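Local coordinates for papain-like protease (Human betacoronavirus 2c EMC/2012, PDB 4RNA), which is a cysteine protease that probably cleaves the viral polyprotein and, as in related coronavirus enzymes, removes ubiquitin and ISG15 from host proteins, at residues Glu191-Cys196 against Cys228-Glu233. Residues are numbered along the deposited sequence; the frame is centred on the assembly and turned at random.
With ZN (zinc ion), chain B.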
loop_
_atom_site.group_PDB
_atom_site.type_symbol
_atom_site.label_atom_id
_atom_site.label_comp_id
_atom_site.label_asym_id
_atom_site.label_seq_id
_atom_site.Cartn_x
_atom_site.Cartn_y
_atom_site.Cartn_z
ATOM N N GLU A 191 16.944 -18.562 -20.713
ATOM C CA GLU A 191 18.274 -18.139 -20.300
ATOM C C GLU A 191 19.256 -19.272 -20.707
ATOM O O GLU A 191 19.014 -20.460 -20.427
ATOM C CB GLU A 191 18.280 -17.884 -18.788
ATOM C CG GLU A 191 17.504 -16.632 -18.435
ATOM C CD GLU A 191 17.614 -16.189 -16.970
ATOM O OE1 GLU A 191 18.228 -16.903 -16.141
ATOM O OE2 GLU A 191 17.069 -15.091 -16.652
ATOM N N TRP A 192 20.348 -18.922 -21.384
ATOM C CA TRP A 192 21.280 -20.000 -21.774
ATOM C C TRP A 192 22.719 -19.592 -21.868
ATOM O O TRP A 192 23.067 -18.401 -22.059
ATOM C CB TRP A 192 20.817 -20.725 -23.053
ATOM C CG TRP A 192 21.119 -19.927 -24.279
ATOM C CD1 TRP A 192 22.205 -20.083 -25.164
ATOM C CD2 TRP A 192 20.378 -18.752 -24.776
ATOM N NE1 TRP A 192 22.176 -19.124 -26.153
ATOM C CE2 TRP A 192 21.108 -18.286 -25.976
ATOM C CE3 TRP A 192 19.244 -18.042 -24.344
ATOM C CZ2 TRP A 192 20.688 -17.168 -26.709
ATOM C CZ3 TRP A 192 18.819 -16.910 -25.078
ATOM C CH2 TRP A 192 19.490 -16.511 -26.265
ATOM N N CYS A 193 23.547 -20.612 -21.684
ATOM C CA CYS A 193 24.954 -20.612 -22.016
ATOM C C CYS A 193 25.228 -21.888 -22.855
ATOM O O CYS A 193 24.762 -22.966 -22.506
ATOM C CB CYS A 193 25.784 -20.708 -20.738
ATOM S SG CYS A 193 27.563 -20.980 -21.031
ATOM N N ASN A 194 26.058 -21.725 -23.877
ATOM C CA ASN A 194 26.352 -22.759 -24.873
ATOM C C ASN A 194 27.218 -23.832 -24.246
ATOM O O ASN A 194 27.242 -24.971 -24.735
ATOM C CB ASN A 194 26.920 -22.104 -26.145
ATOM C CG ASN A 194 25.883 -21.187 -26.800
ATOM O OD1 ASN A 194 24.730 -21.557 -26.825
ATOM N ND2 ASN A 194 26.270 -19.961 -27.249
ATOM N N VAL A 195 27.816 -23.499 -23.095
ATOM C CA VAL A 195 28.496 -24.507 -22.225
ATOM C C VAL A 195 27.615 -25.037 -21.064
ATOM O O VAL A 195 27.440 -26.239 -20.898
ATOM C CB VAL A 195 29.871 -23.954 -21.707
ATOM C CG1 VAL A 195 30.487 -24.867 -20.664
ATOM C CG2 VAL A 195 30.844 -23.722 -22.870
ATOM N N CYS A 196 27.015 -24.133 -20.292
ATOM C CA CYS A 196 26.317 -24.497 -19.045
ATOM C C CYS A 196 24.930 -25.083 -19.216
ATOM O O CYS A 196 24.480 -25.813 -18.340
ATOM C CB CYS A 196 26.283 -23.291 -18.065
ATOM S SG CYS A 196 27.999 -22.788 -17.742
ATOM N N CYS A 228 28.865 -15.235 -17.944
ATOM C CA CYS A 228 28.401 -16.502 -17.368
ATOM C C CYS A 228 29.337 -16.907 -16.221
ATOM O O CYS A 228 30.513 -16.525 -16.227
ATOM C CB CYS A 228 28.283 -17.615 -18.390
ATOM S SG CYS A 228 27.453 -18.990 -17.552
ATOM N N GLN A 229 28.792 -17.638 -15.244
ATOM C CA GLN A 229 29.599 -18.214 -14.163
ATOM C C GLN A 229 30.711 -19.191 -14.642
ATOM O O GLN A 229 31.655 -19.445 -13.911
ATOM C CB GLN A 229 28.706 -18.929 -13.147
ATOM C CG GLN A 229 27.867 -20.063 -13.700
ATOM C CD GLN A 229 26.502 -19.638 -14.304
ATOM O OE1 GLN A 229 26.107 -18.403 -14.399
ATOM N NE2 GLN A 229 25.762 -20.671 -14.748
ATOM N N CYS A 230 30.620 -19.737 -15.849
ATOM C CA CYS A 230 31.728 -20.581 -16.345
ATOM C C CYS A 230 32.920 -19.747 -16.832
ATOM O O CYS A 230 33.979 -20.298 -17.238
ATOM C CB CYS A 230 31.224 -21.473 -17.489
ATOM S SG CYS A 230 30.693 -20.468 -18.933
ATOM N N GLY A 231 32.787 -18.416 -16.839
ATOM C CA GLY A 231 33.801 -17.576 -17.465
ATOM C C GLY A 231 33.429 -17.126 -18.884
ATOM O O GLY A 231 34.075 -16.237 -19.444
ATOM N N GLY A 232 32.387 -17.737 -19.466
ATOM C CA GLY A 232 31.934 -17.365 -20.811
ATOM C C GLY A 232 30.826 -16.309 -20.787
ATOM O O GLY A 232 30.882 -15.340 -19.993
ATOM N N GLU A 233 29.829 -16.507 -21.661
ATOM C CA GLU A 233 28.723 -15.564 -21.890
ATOM C C GLU A 233 27.436 -16.286 -21.638
ATOM O O GLU A 233 27.333 -17.494 -21.889
ATOM C CB GLU A 233 28.658 -15.155 -23.352
ATOM C CG GLU A 233 29.395 -13.882 -23.666
ATOM C CD GLU A 233 29.334 -13.548 -25.165
ATOM O OE1 GLU A 233 29.803 -12.444 -25.522
ATOM O OE2 GLU A 233 28.802 -14.363 -25.984
HETATM ZN ZN ZN B . 28.412 -20.848 -18.810
HETATM O O HOH W 1 27.130 -19.445 -24.177
#
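Cys-228 meets Cys-193 and Cys-196 at a zinc ion, which its SG binds at 2.4 Å. Its SG lies anti to the backbone N (chi1 -171°), which carries the sulfur toward the CB of Cys-193 and the SG of Cys-196. A type I turn starts here and runs to Gly-231. Gln-229, the next residue of the turn, brings its amide NE2 to 4.3 Å from the CB of Cys-196, a loose touch at the margin. Its OE1 is bonded by Arg-234. Cys-230 supplies the second thiolate of this loop, with SG 2.3 Å from the zinc. Its chi1 of 64° sets this sulfur between the backbone N and the carbonyl carbon and so brings it onto the metal. Its CB packs 3.5 Å from the SG of Cys-196. Gly-231 has a positive phi and closes the turn. The backbone N of Gly-232 then hydrogen-bonds back to the SG of Cys-230 at 3.3 Å. On the facing segment, the backbone N of Cys-196 hydrogen-bonds to the SG of Cys-193 at 3.3 Å, nearly straight (168°), and that of Val-195 adds a weak bond. Such N-H groups would be expected to temper the negative charge of the thiolates. At Glu-233 the carbonyl O comes 3.6 Å from the SG of Cys-193. No direct hydrogen bond joins the segments here, and the zinc ties them together. Farther along, strands 186-193 and 233-242 pair antiparallel, and Trp-192 bonds to His-235 through the backbone. One CxxC loop and one CxC loop, each at a strand end, thus supply four sulfurs to one zinc: the Cys4 zinc ribbon-like site of the fingers subdomain in coronavirus papain-like proteases.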